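Local coordinates for protein pseudoperoxidase (Leishmania major, PDB 5VIA) that binds heme b in a mainly helical peroxidase-family fold and is a pseudoperoxidase, whose family is generally associated with peroxidase activity, at residues K25-E28 with L33-T36; T36-A41 with A95-L100; E17-S22 with A89-I94; G162-N167 with E172-T177. One frame throughout, in Å; residues are numbered along the deposited sequence.

Contact 1 (K25-E28 with L33-T36); sequences KQFE and LAAT. With HEM (protoporphyrin IX containing Fe), chain B.
The Phe27 ring lies flat against the backbone of Ala34, whose CA sits 3.8 Å from the ring centroid and only 7° off the ring normal, a CH-pi contact over one face. The methyl is displaced from the centre, with Ala34 CB at 4.0 Å from Phe27 CG. Leu33 approaches the ring obliquely: its O is 3.6 Å from Phe27 CE1, and its CB is 4.3 Å from the same ring atom. Farther round the ring, Ser37 and Gly96 also pack against Phe27. This is the turn of an alpha-alpha hairpin in the helical peroxidase fold, where helix 16-29 hands over through a few residues to helix 33-49.

With CG anti to its carbonyl carbon (chi1 -62°), Phe27 swings its ring across to the first turn of the next helix. Leu33 O, beside the ring, is hydrogen-bonded to Ser37 OG, which satisfies this carbonyl next to an aromatic carbon. Ile72 of helix 67-79 and Ala95 of helix 85-99 also touch Phe27, placing it where several helices meet.

Beyond the ring the same helical turn reaches the heme. With OG1 beside the backbone N (chi1 -41°), Thr36 directs its hydroxyl at the propionate, and OG1 donates to HEM O1D at 2.7 Å. Asp32 O also lies in hydrogen-bonding position, so the single hydroxyl proton has two acceptors in reach. One residue earlier, the backbone Ala35 O comes to 3.1 Å from the heme methyl CMD.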
# COMPACT_ATOMS: atom_id res chain seq x y z
N LYS A 25 -11.72 15.35 1.64
CA LYS A 25 -13.10 15.66 1.31
C LYS A 25 -13.62 14.73 0.22
O LYS A 25 -14.78 14.30 0.25
CB LYS A 25 -13.24 17.13 0.89
CG LYS A 25 -12.74 18.12 1.96
CD LYS A 25 -13.29 19.52 1.74
CE LYS A 25 -12.94 20.47 2.90
NZ LYS A 25 -11.56 21.07 2.79
N GLN A 26 -12.76 14.40 -0.74
CA GLN A 26 -13.11 13.43 -1.79
C GLN A 26 -13.40 12.06 -1.17
O GLN A 26 -14.37 11.40 -1.52
CB GLN A 26 -11.98 13.34 -2.83
CG GLN A 26 -11.87 14.56 -3.74
CD GLN A 26 -13.16 14.86 -4.48
OE1 GLN A 26 -13.86 13.94 -4.94
NE2 GLN A 26 -13.51 16.14 -4.58
N PHE A 27 -12.56 11.67 -0.21
CA PHE A 27 -12.72 10.42 0.51
C PHE A 27 -14.01 10.39 1.31
O PHE A 27 -14.55 9.32 1.59
CB PHE A 27 -11.52 10.17 1.43
CG PHE A 27 -10.22 10.04 0.70
CD1 PHE A 27 -10.19 9.63 -0.63
CD2 PHE A 27 -9.02 10.35 1.34
CE1 PHE A 27 -8.98 9.53 -1.32
CE2 PHE A 27 -7.82 10.24 0.66
CZ PHE A 27 -7.79 9.83 -0.67
N GLU A 28 -14.51 11.56 1.70
CA GLU A 28 -15.75 11.62 2.45
C GLU A 28 -16.96 11.13 1.64
O GLU A 28 -17.92 10.61 2.21
CB GLU A 28 -15.96 13.03 3.03
CG GLU A 28 -15.08 13.29 4.25
CD GLU A 28 -14.92 14.76 4.58
OE1 GLU A 28 -15.64 15.61 4.02
OE2 GLU A 28 -14.05 15.07 5.43
N LEU A 33 -11.94 4.85 -1.66
CA LEU A 33 -10.76 5.31 -2.40
C LEU A 33 -9.61 5.75 -1.51
O LEU A 33 -8.50 6.02 -1.99
CB LEU A 33 -11.15 6.43 -3.37
CG LEU A 33 -12.14 6.00 -4.44
CD1 LEU A 33 -12.38 7.10 -5.46
CD2 LEU A 33 -11.64 4.74 -5.13
N ALA A 34 -9.86 5.84 -0.20
CA ALA A 34 -8.77 6.18 0.71
C ALA A 34 -7.75 5.06 0.74
O ALA A 34 -6.53 5.30 0.58
CB ALA A 34 -9.30 6.44 2.10
N ALA A 35 -8.22 3.83 0.94
CA ALA A 35 -7.27 2.72 0.94
C ALA A 35 -6.64 2.50 -0.44
O ALA A 35 -5.45 2.16 -0.55
CB ALA A 35 -7.91 1.46 1.48
N THR A 36 -7.41 2.68 -1.50
CA THR A 36 -6.84 2.52 -2.84
C THR A 36 -5.74 3.58 -3.10
O THR A 36 -4.72 3.29 -3.75
CB THR A 36 -7.90 2.58 -3.94
OG1 THR A 36 -9.07 1.85 -3.53
CG2 THR A 36 -7.34 1.97 -5.23
CHA HEM B . -4.54 -4.63 -1.30
CHB HEM B . -1.27 -8.23 -1.62
CHC HEM B . 2.15 -5.01 -0.42
CHD HEM B . -1.21 -1.63 0.61
C1A HEM B . -3.93 -5.83 -1.56
C2A HEM B . -4.59 -6.96 -2.17
C3A HEM B . -3.70 -7.95 -2.27
C4A HEM B . -2.44 -7.49 -1.71
CMA HEM B . -3.97 -9.35 -2.86
CAA HEM B . -6.05 -6.98 -2.67
CBA HEM B . -6.00 -6.18 -3.98
CGA HEM B . -7.35 -6.06 -4.66
O1A HEM B . -7.92 -7.11 -5.03
O2A HEM B . -7.83 -4.91 -4.85
C1B HEM B . -0.03 -7.69 -1.35
C2B HEM B . 1.24 -8.37 -1.34
C3B HEM B . 2.20 -7.49 -1.03
C4B HEM B . 1.56 -6.20 -0.79
CMB HEM B . 1.43 -9.86 -1.68
CAB HEM B . 3.70 -7.87 -0.93
CBB HEM B . 4.68 -6.98 -1.16
C1C HEM B . 1.56 -3.82 -0.03
C2C HEM B . 2.24 -2.62 0.47
C3C HEM B . 1.29 -1.69 0.75
C4C HEM B . -0.00 -2.28 0.44
CMC HEM B . 3.79 -2.50 0.61
CAC HEM B . 1.38 -0.23 1.27
CBC HEM B . 2.53 0.43 1.42
C1D HEM B . -2.43 -2.12 0.21
C2D HEM B . -3.70 -1.44 0.38
C3D HEM B . -4.74 -2.38 -0.22
C4D HEM B . -4.00 -3.53 -0.68
CMD HEM B . -3.94 -0.05 1.01
CAD HEM B . -6.27 -2.12 -0.33
CBD HEM B . -6.45 -1.38 -1.66
CGD HEM B . -7.90 -1.09 -1.94
O1D HEM B . -8.22 -0.66 -3.09
O2D HEM B . -8.73 -1.28 -1.02
NA HEM B . -2.62 -6.18 -1.28
NB HEM B . 0.19 -6.37 -1.00
NC HEM B . 0.18 -3.57 -0.03
ND HEM B . -2.65 -3.36 -0.40
FE HEM B . -1.23 -4.88 -0.74

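Contact 2 (T36-A41 with A95-L100). With HEM (protoporphyrin IX containing Fe), chain B.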
# COMPACT_ATOMS: atom_id res chain seq x y z
N THR A 36 -7.41 2.68 -1.50
CA THR A 36 -6.84 2.52 -2.84
C THR A 36 -5.74 3.58 -3.10
O THR A 36 -4.72 3.29 -3.75
CB THR A 36 -7.90 2.58 -3.94
OG1 THR A 36 -9.07 1.85 -3.53
CG2 THR A 36 -7.34 1.97 -5.23
N SER A 37 -5.92 4.79 -2.56
CA SER A 37 -4.91 5.83 -2.71
C SER A 37 -3.64 5.44 -1.94
O SER A 37 -2.54 5.78 -2.37
CB SER A 37 -5.44 7.18 -2.23
OG SER A 37 -6.64 7.53 -2.92
N ILE A 38 -3.80 4.74 -0.83
CA ILE A 38 -2.65 4.26 -0.07
C ILE A 38 -1.94 3.19 -0.87
O ILE A 38 -0.71 3.23 -1.01
CB ILE A 38 -3.06 3.68 1.30
CG1 ILE A 38 -3.62 4.78 2.20
CG2 ILE A 38 -1.86 2.98 1.97
CD1 ILE A 38 -4.21 4.26 3.48
N ARG A 39 -2.70 2.25 -1.43
CA ARG A 39 -2.10 1.22 -2.28
C ARG A 39 -1.31 1.86 -3.42
O ARG A 39 -0.23 1.39 -3.76
CB ARG A 39 -3.16 0.28 -2.86
CG ARG A 39 -2.52 -0.65 -3.90
CD ARG A 39 -3.36 -1.87 -4.23
NE ARG A 39 -4.42 -1.57 -5.16
CZ ARG A 39 -4.31 -1.65 -6.48
NH1 ARG A 39 -3.17 -2.02 -7.05
NH2 ARG A 39 -5.35 -1.36 -7.23
N THR A 40 -1.86 2.93 -3.99
CA THR A 40 -1.21 3.65 -5.07
C THR A 40 0.20 4.15 -4.73
O THR A 40 1.06 4.21 -5.60
CB THR A 40 -2.09 4.81 -5.52
OG1 THR A 40 -3.36 4.29 -5.93
CG2 THR A 40 -1.48 5.52 -6.70
N ALA A 41 0.45 4.49 -3.47
CA ALA A 41 1.79 4.94 -3.09
C ALA A 41 2.76 3.79 -3.26
O ALA A 41 3.92 3.99 -3.67
CB ALA A 41 1.82 5.45 -1.68
N ALA A 95 -3.17 11.45 2.86
CA ALA A 95 -4.55 11.78 3.22
C ALA A 95 -5.39 10.51 3.43
O ALA A 95 -6.31 10.50 4.25
CB ALA A 95 -5.17 12.68 2.17
N GLY A 96 -5.07 9.45 2.68
CA GLY A 96 -5.74 8.17 2.87
C GLY A 96 -5.50 7.62 4.26
O GLY A 96 -6.43 7.13 4.92
N ILE A 97 -4.25 7.69 4.72
CA ILE A 97 -3.92 7.24 6.06
C ILE A 97 -4.70 8.04 7.10
O ILE A 97 -5.29 7.47 8.04
CB ILE A 97 -2.41 7.39 6.35
CG1 ILE A 97 -1.59 6.53 5.37
CG2 ILE A 97 -2.08 6.98 7.78
CD1 ILE A 97 -0.10 6.84 5.39
N LYS A 98 -4.68 9.37 6.96
CA LYS A 98 -5.43 10.25 7.85
C LYS A 98 -6.91 9.89 7.87
O LYS A 98 -7.53 9.81 8.94
CB LYS A 98 -5.28 11.71 7.37
CG LYS A 98 -5.97 12.75 8.24
CD LYS A 98 -5.75 14.15 7.67
CE LYS A 98 -6.17 15.25 8.64
NZ LYS A 98 -7.63 15.33 8.88
N TYR A 99 -7.48 9.69 6.68
CA TYR A 99 -8.91 9.40 6.59
C TYR A 99 -9.21 8.09 7.30
O TYR A 99 -10.25 7.96 7.95
CB TYR A 99 -9.38 9.36 5.13
CG TYR A 99 -10.84 8.95 4.99
CD1 TYR A 99 -11.86 9.86 5.20
CD2 TYR A 99 -11.18 7.64 4.68
CE1 TYR A 99 -13.19 9.49 5.09
CE2 TYR A 99 -12.50 7.25 4.57
CZ TYR A 99 -13.50 8.17 4.77
OH TYR A 99 -14.81 7.78 4.67
N LEU A 100 -8.29 7.14 7.21
CA LEU A 100 -8.50 5.83 7.82
C LEU A 100 -7.93 5.72 9.24
O LEU A 100 -7.61 4.62 9.71
CB LEU A 100 -7.94 4.74 6.91
CG LEU A 100 -8.62 4.67 5.55
CD1 LEU A 100 -7.90 3.69 4.65
CD2 LEU A 100 -10.10 4.29 5.69
CHA HEM B . -4.54 -4.63 -1.30
CHB HEM B . -1.27 -8.23 -1.62
CHC HEM B . 2.15 -5.01 -0.42
CHD HEM B . -1.21 -1.63 0.61
C1A HEM B . -3.93 -5.83 -1.56
C2A HEM B . -4.59 -6.96 -2.17
C3A HEM B . -3.70 -7.95 -2.27
C4A HEM B . -2.44 -7.49 -1.71
CMA HEM B . -3.97 -9.35 -2.86
CAA HEM B . -6.05 -6.98 -2.67
CBA HEM B . -6.00 -6.18 -3.98
CGA HEM B . -7.35 -6.06 -4.66
O1A HEM B . -7.92 -7.11 -5.03
O2A HEM B . -7.83 -4.91 -4.85
C1B HEM B . -0.03 -7.69 -1.35
C2B HEM B . 1.24 -8.37 -1.34
C3B HEM B . 2.20 -7.49 -1.03
C4B HEM B . 1.56 -6.20 -0.79
CMB HEM B . 1.43 -9.86 -1.68
CAB HEM B . 3.70 -7.87 -0.93
CBB HEM B . 4.68 -6.98 -1.16
C1C HEM B . 1.56 -3.82 -0.03
C2C HEM B . 2.24 -2.62 0.47
C3C HEM B . 1.29 -1.69 0.75
C4C HEM B . -0.00 -2.28 0.44
CMC HEM B . 3.79 -2.50 0.61
CAC HEM B . 1.38 -0.23 1.27
CBC HEM B . 2.53 0.43 1.42
C1D HEM B . -2.43 -2.12 0.21
C2D HEM B . -3.70 -1.44 0.38
C3D HEM B . -4.74 -2.38 -0.22
C4D HEM B . -4.00 -3.53 -0.68
CMD HEM B . -3.94 -0.05 1.01
CAD HEM B . -6.27 -2.12 -0.33
CBD HEM B . -6.45 -1.38 -1.66
CGD HEM B . -7.90 -1.09 -1.94
O1D HEM B . -8.22 -0.66 -3.09
O2D HEM B . -8.73 -1.28 -1.02
NA HEM B . -2.62 -6.18 -1.28
NB HEM B . 0.19 -6.37 -1.00
NC HEM B . 0.18 -3.57 -0.03
ND HEM B . -2.65 -3.36 -0.40
FE HEM B . -1.23 -4.88 -0.74
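Ile38 carries the apolar part, pressing its outer methyl against the backbone and side chains of helix 85-99. Its CD1 lies 3.6 Å from Ile97 N and 3.7 Å from Gly96 C; because Gly96 has no side chain, the isoleucine can settle on the main chain. Two more carbons meet this methyl, Ile97 CG1 and Leu100 CD1, each 3.9 Å from Ile38 CD1. With CG1 anti to the carbonyl carbon (chi1 -66°), CD1 is carried to helix 85-99, while CG2 turns to the heme methyl CMD at 3.8 Å. Phe274 of helix 263-279 touches both isoleucines.

Inside helix 33-49, Thr36 O is gripped by two donors from opposite faces of its plane, Thr40 N and Thr40 OG1, the hydroxyl at 2.8 Å.

Toward the cofactor, Arg39 lays its CB 3.7 Å from HEM C2D. Its guanidinium meets HEM CBD near the plane, at an edge, then donates NH1 to the carbonyls of Cys60, an axial ligand of the iron, and Val62, and NH2 to Arg64 O. The helices thus meet through van der Waals contact of one isoleucine with side chains and main chain, whereas the arginine's polar end ties the helix to the loop carrying the axial cysteine.

Contact 3 (E17-S22 with A89-I94)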
# COMPACT_ATOMS: atom_id res chain seq x y z
N GLU A 17 -1.01 20.78 3.78
CA GLU A 17 -2.22 20.39 4.50
C GLU A 17 -3.48 20.69 3.70
O GLU A 17 -4.52 20.04 3.89
CB GLU A 17 -2.31 21.09 5.86
CG GLU A 17 -0.98 21.36 6.53
CD GLU A 17 -0.36 22.66 6.05
OE1 GLU A 17 -1.11 23.64 5.84
OE2 GLU A 17 0.87 22.69 5.88
N ASP A 18 -3.40 21.69 2.82
CA ASP A 18 -4.52 22.03 1.94
C ASP A 18 -4.78 20.89 0.96
O ASP A 18 -5.93 20.52 0.72
CB ASP A 18 -4.24 23.33 1.17
CG ASP A 18 -4.37 24.56 2.04
OD1 ASP A 18 -4.92 24.45 3.16
OD2 ASP A 18 -3.95 25.65 1.59
N VAL A 19 -3.70 20.34 0.40
CA VAL A 19 -3.82 19.23 -0.54
C VAL A 19 -4.38 18.02 0.19
O VAL A 19 -5.32 17.37 -0.29
CB VAL A 19 -2.46 18.87 -1.19
CG1 VAL A 19 -2.66 17.81 -2.27
CG2 VAL A 19 -1.82 20.12 -1.78
N VAL A 20 -3.83 17.73 1.37
CA VAL A 20 -4.35 16.67 2.22
C VAL A 20 -5.84 16.87 2.55
O VAL A 20 -6.62 15.92 2.50
CB VAL A 20 -3.51 16.53 3.51
CG1 VAL A 20 -4.24 15.67 4.54
CG2 VAL A 20 -2.12 15.96 3.19
N ALA A 21 -6.24 18.10 2.85
CA ALA A 21 -7.63 18.35 3.21
C ALA A 21 -8.55 18.17 2.01
O ALA A 21 -9.66 17.65 2.15
CB ALA A 21 -7.77 19.73 3.79
N SER A 22 -8.10 18.59 0.83
CA SER A 22 -8.87 18.45 -0.40
C SER A 22 -9.06 16.98 -0.76
O SER A 22 -10.13 16.58 -1.20
CB SER A 22 -8.19 19.20 -1.55
OG SER A 22 -7.97 20.56 -1.24
N ALA A 89 0.31 13.01 -5.61
CA ALA A 89 -0.02 11.61 -5.38
C ALA A 89 0.42 11.14 -3.99
O ALA A 89 -0.31 10.42 -3.31
CB ALA A 89 0.56 10.71 -6.48
N SER A 90 1.61 11.56 -3.57
CA SER A 90 2.11 11.18 -2.24
C SER A 90 1.26 11.80 -1.12
O SER A 90 1.05 11.17 -0.08
CB SER A 90 3.59 11.54 -2.09
OG SER A 90 3.76 12.95 -2.11
N LEU A 91 0.76 13.02 -1.35
CA LEU A 91 -0.08 13.70 -0.35
C LEU A 91 -1.48 13.08 -0.26
O LEU A 91 -2.11 13.07 0.81
CB LEU A 91 -0.19 15.19 -0.67
CG LEU A 91 1.07 16.01 -0.40
CD1 LEU A 91 0.91 17.43 -0.89
CD2 LEU A 91 1.41 16.01 1.07
N ALA A 92 -1.97 12.56 -1.39
CA ALA A 92 -3.24 11.84 -1.42
C ALA A 92 -3.14 10.52 -0.66
O ALA A 92 -4.09 10.13 0.00
CB ALA A 92 -3.69 11.61 -2.86
N ALA A 93 -2.01 9.84 -0.76
CA ALA A 93 -1.80 8.61 -0.00
C ALA A 93 -1.78 8.94 1.48
O ALA A 93 -2.41 8.25 2.30
CB ALA A 93 -0.49 7.92 -0.42
N ILE A 94 -1.05 10.00 1.83
CA ILE A 94 -0.98 10.46 3.22
C ILE A 94 -2.37 10.83 3.72
O ILE A 94 -2.72 10.55 4.86
CB ILE A 94 0.02 11.65 3.35
CG1 ILE A 94 1.46 11.16 3.14
CG2 ILE A 94 -0.08 12.32 4.71
CD1 ILE A 94 2.47 12.30 2.99
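Leu91 reaches from helix 85-99 onto two neighbouring valines of helix 16-29, giving one methyl to each. Its CD1 meets Val19 near the branch point, 3.7 Å from CB, with Val19 CG1 at 3.8 Å from the same methyl; CD2 takes Val20 instead, 4.1 Å from its CG2. The leucine crosses both valines at about a right angle. Val20 CG2 also rests on the backbone, 3.7 Å from Leu91 O, and one turn further on it comes to 4.4 Å from Ile94 CG2. The first torsion of Val20 explains this: with CG1 anti to the backbone N (chi1 166°), CG2 is the branch left facing the other helix.

The side chains that meet are all aliphatic, and the short helical segments cross at -61° with axes 8.4 Å apart. This joins the first helix of the peroxidase fold to helix 85-99, on the flank of the helical domain, the nearest atom of the Ile94 side chain about 11 Å from the heme.

Around this layer, Leu108 of helix 105-109 touches both Val20 and Leu91, and Ile107 of the same helix touches Ile94. Trp111 also packs on Leu91, and its NE1 is hydrogen-bonded to Ser90 OG, so the residue next to the leucine helps orient an aromatic neighbour of that leucine. Helix 67-79 adds Met73 and Leu76 against Ala92, and Leu76 also reaches Ser22, whose OG is hydrogen-bonded to Tyr80 OH.

Contact 4 (G162-N167 with E172-T177). With HEM (protoporphyrin IX containing Fe), chain B.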
# COMPACT_ATOMS: atom_id res chain seq x y z
N GLY A 162 -8.92 -1.42 3.43
CA GLY A 162 -9.20 -1.72 2.04
C GLY A 162 -9.87 -3.06 1.83
O GLY A 162 -10.26 -3.73 2.78
N GLU A 163 -10.02 -3.46 0.57
CA GLU A 163 -10.64 -4.74 0.25
C GLU A 163 -10.18 -5.26 -1.10
O GLU A 163 -9.43 -4.59 -1.82
CB GLU A 163 -12.16 -4.62 0.28
CG GLU A 163 -12.70 -3.46 -0.52
CD GLU A 163 -14.18 -3.25 -0.31
OE1 GLU A 163 -14.99 -4.10 -0.72
OE2 GLU A 163 -14.55 -2.22 0.30
N PHE A 164 -10.67 -6.44 -1.45
CA PHE A 164 -10.34 -7.09 -2.72
C PHE A 164 -11.28 -6.66 -3.84
O PHE A 164 -12.46 -6.41 -3.61
CB PHE A 164 -10.39 -8.61 -2.52
CG PHE A 164 -9.20 -9.15 -1.78
CD1 PHE A 164 -8.96 -8.80 -0.45
CD2 PHE A 164 -8.29 -9.99 -2.42
CE1 PHE A 164 -7.85 -9.29 0.23
CE2 PHE A 164 -7.17 -10.47 -1.74
CZ PHE A 164 -6.96 -10.12 -0.41
N HIS A 165 -10.75 -6.58 -5.06
CA HIS A 165 -11.57 -6.20 -6.22
C HIS A 165 -11.48 -7.22 -7.35
O HIS A 165 -10.44 -7.87 -7.56
CB HIS A 165 -11.16 -4.81 -6.72
CG HIS A 165 -11.21 -3.75 -5.67
ND1 HIS A 165 -10.25 -3.64 -4.68
CD2 HIS A 165 -12.11 -2.77 -5.42
CE1 HIS A 165 -10.55 -2.62 -3.89
NE2 HIS A 165 -11.69 -2.09 -4.31
N GLU A 166 -12.57 -7.35 -8.10
CA GLU A 166 -12.66 -8.37 -9.15
C GLU A 166 -11.69 -8.13 -10.31
O GLU A 166 -11.23 -9.08 -10.94
CB GLU A 166 -14.10 -8.51 -9.64
CG GLU A 166 -14.76 -9.86 -9.27
CD GLU A 166 -16.25 -9.75 -9.04
OE1 GLU A 166 -16.77 -8.62 -9.09
OE2 GLU A 166 -16.91 -10.80 -8.81
N ASN A 167 -11.35 -6.87 -10.58
CA ASN A 167 -10.41 -6.55 -11.66
C ASN A 167 -8.95 -6.45 -11.23
O ASN A 167 -8.08 -6.13 -12.05
CB ASN A 167 -10.85 -5.29 -12.43
CG ASN A 167 -10.91 -4.05 -11.56
OD1 ASN A 167 -10.81 -4.14 -10.34
ND2 ASN A 167 -11.11 -2.89 -12.18
N GLU A 172 -14.27 -10.38 -5.03
CA GLU A 172 -14.94 -9.24 -4.42
C GLU A 172 -15.40 -9.71 -3.03
O GLU A 172 -15.41 -10.91 -2.76
CB GLU A 172 -16.14 -8.92 -5.31
CG GLU A 172 -17.17 -7.92 -4.84
CD GLU A 172 -17.93 -7.34 -6.01
OE1 GLU A 172 -19.16 -7.53 -6.11
OE2 GLU A 172 -17.26 -6.69 -6.85
N SER A 173 -15.80 -8.78 -2.16
CA SER A 173 -16.40 -9.12 -0.86
C SER A 173 -15.45 -9.91 0.04
O SER A 173 -15.83 -10.89 0.67
CB SER A 173 -17.70 -9.92 -1.03
OG SER A 173 -18.63 -9.20 -1.81
N ALA A 174 -14.20 -9.46 0.07
CA ALA A 174 -13.21 -10.07 0.94
C ALA A 174 -12.26 -8.96 1.35
O ALA A 174 -12.12 -7.97 0.63
CB ALA A 174 -12.46 -11.16 0.21
N THR A 175 -11.62 -9.12 2.51
CA THR A 175 -10.61 -8.18 2.99
C THR A 175 -9.49 -9.02 3.55
O THR A 175 -9.62 -10.24 3.59
CB THR A 175 -11.19 -7.25 4.07
OG1 THR A 175 -11.68 -8.04 5.16
CG2 THR A 175 -12.35 -6.44 3.50
N HIS A 176 -8.39 -8.40 3.97
CA HIS A 176 -7.31 -9.16 4.59
C HIS A 176 -7.66 -9.59 6.03
O HIS A 176 -7.31 -10.69 6.46
CB HIS A 176 -6.01 -8.35 4.62
CG HIS A 176 -5.30 -8.30 3.31
ND1 HIS A 176 -5.31 -7.20 2.49
CD2 HIS A 176 -4.53 -9.23 2.68
CE1 HIS A 176 -4.59 -7.44 1.41
NE2 HIS A 176 -4.10 -8.66 1.50
N THR A 177 -8.33 -8.70 6.77
CA THR A 177 -8.50 -8.90 8.22
C THR A 177 -9.94 -8.81 8.71
O THR A 177 -10.19 -8.91 9.91
CB THR A 177 -7.67 -7.88 9.03
OG1 THR A 177 -8.26 -6.58 8.94
CG2 THR A 177 -6.24 -7.83 8.53
CHA HEM B . -4.54 -4.63 -1.30
CHB HEM B . -1.27 -8.23 -1.62
CHC HEM B . 2.15 -5.01 -0.42
CHD HEM B . -1.21 -1.63 0.61
C1A HEM B . -3.93 -5.83 -1.56
C2A HEM B . -4.59 -6.96 -2.17
C3A HEM B . -3.70 -7.95 -2.27
C4A HEM B . -2.44 -7.49 -1.71
CMA HEM B . -3.97 -9.35 -2.86
CAA HEM B . -6.05 -6.98 -2.67
CBA HEM B . -6.00 -6.18 -3.98
CGA HEM B . -7.35 -6.06 -4.66
O1A HEM B . -7.92 -7.11 -5.03
O2A HEM B . -7.83 -4.91 -4.85
C1B HEM B . -0.03 -7.69 -1.35
C2B HEM B . 1.24 -8.37 -1.34
C3B HEM B . 2.20 -7.49 -1.03
C4B HEM B . 1.56 -6.20 -0.79
CMB HEM B . 1.43 -9.86 -1.68
CAB HEM B . 3.70 -7.87 -0.93
CBB HEM B . 4.68 -6.98 -1.16
C1C HEM B . 1.56 -3.82 -0.03
C2C HEM B . 2.24 -2.62 0.47
C3C HEM B . 1.29 -1.69 0.75
C4C HEM B . -0.00 -2.28 0.44
CMC HEM B . 3.79 -2.50 0.61
CAC HEM B . 1.38 -0.23 1.27
CBC HEM B . 2.53 0.43 1.42
C1D HEM B . -2.43 -2.12 0.21
C2D HEM B . -3.70 -1.44 0.38
C3D HEM B . -4.74 -2.38 -0.22
C4D HEM B . -4.00 -3.53 -0.68
CMD HEM B . -3.94 -0.05 1.01
CAD HEM B . -6.27 -2.12 -0.33
CBD HEM B . -6.45 -1.38 -1.66
CGD HEM B . -7.90 -1.09 -1.94
O1D HEM B . -8.22 -0.66 -3.09
O2D HEM B . -8.73 -1.28 -1.02
NA HEM B . -2.62 -6.18 -1.28
NB HEM B . 0.19 -6.37 -1.00
NC HEM B . 0.18 -3.57 -0.03
ND HEM B . -2.65 -3.36 -0.40
FE HEM B . -1.23 -4.88 -0.74
O HOH W 1 -8.20 -5.74 2.70
O HOH W 2 -14.30 -6.54 -1.63
O HOH W 3 -14.84 -5.62 -7.17
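A hairpin-like loop beyond the axial His159 holds the heme propionates, and Phe164 and Ala174 pin its two arms together: Phe164 N donates to Ala174 O at 3.0 Å with a nearly straight N-H...O angle of 166°. The same loop grips both propionates. Glu163 N donates to HEM O2D at 3.0 Å, while His165 takes both oxygens of the other carboxylate, its N giving a 2.9 Å bond to HEM O1A and its ND1 a 2.7 Å bond to HEM O2A. Placing CG beside the backbone N (chi1 -55°) brings the ring's ND1 round to that propionate, which meets the imidazole at its edge.

Between these bonds the Phe164 ring lies beside the porphyrin edge. HEM CAA lies 3.6 Å above its plane, over the centre of one face, and the ring turns an edge to the face of His176, centroids 5.0 Å apart and planes at 55°. His176 in turn meets the porphyrin with its own edge, CE1 being 3.4 Å from HEM C1A, and stacks on His159.

At the outer end Glu166 OE1 and Glu172 OE2 stand 3.0 Å apart as two acceptors, which may favour a proton on one of them. A water accepts from Glu166 N and donates to Glu172 OE2. A second water accepts from His176 N, is also hydrogen-bonded to His176 ND1 and donates weakly to Gly162 O, linking the two arms. Glu163 sends its carboxylate to a salt bridge with Arg180. Such a loop, following the histidine ligand and anchoring the propionates, belongs to the heme pocket of the peroxidase fold.

In the fold
From the N terminus, helix 16-29 opens contact 3 with residues 17-22 and then contact 1 with residues 25-28. Contact 1 closes first, over a short turn, as helix 33-49 begins. Contact 2 starts from Thr36, where contact 1 ends, and runs to residues 95-100, so helix 85-99 closes both longer loops: contact 3 at 89-94, with contact 1 nested inside it, then contact 2, which crosses contact 3. Together they knit three helices into one block. Contact 4 follows in series, a short loop of its own between helices 149-155 and 186-194. The heme joins the two groups, touched by contacts 1, 2 and 4, and Ala35 meets Gly162 directly.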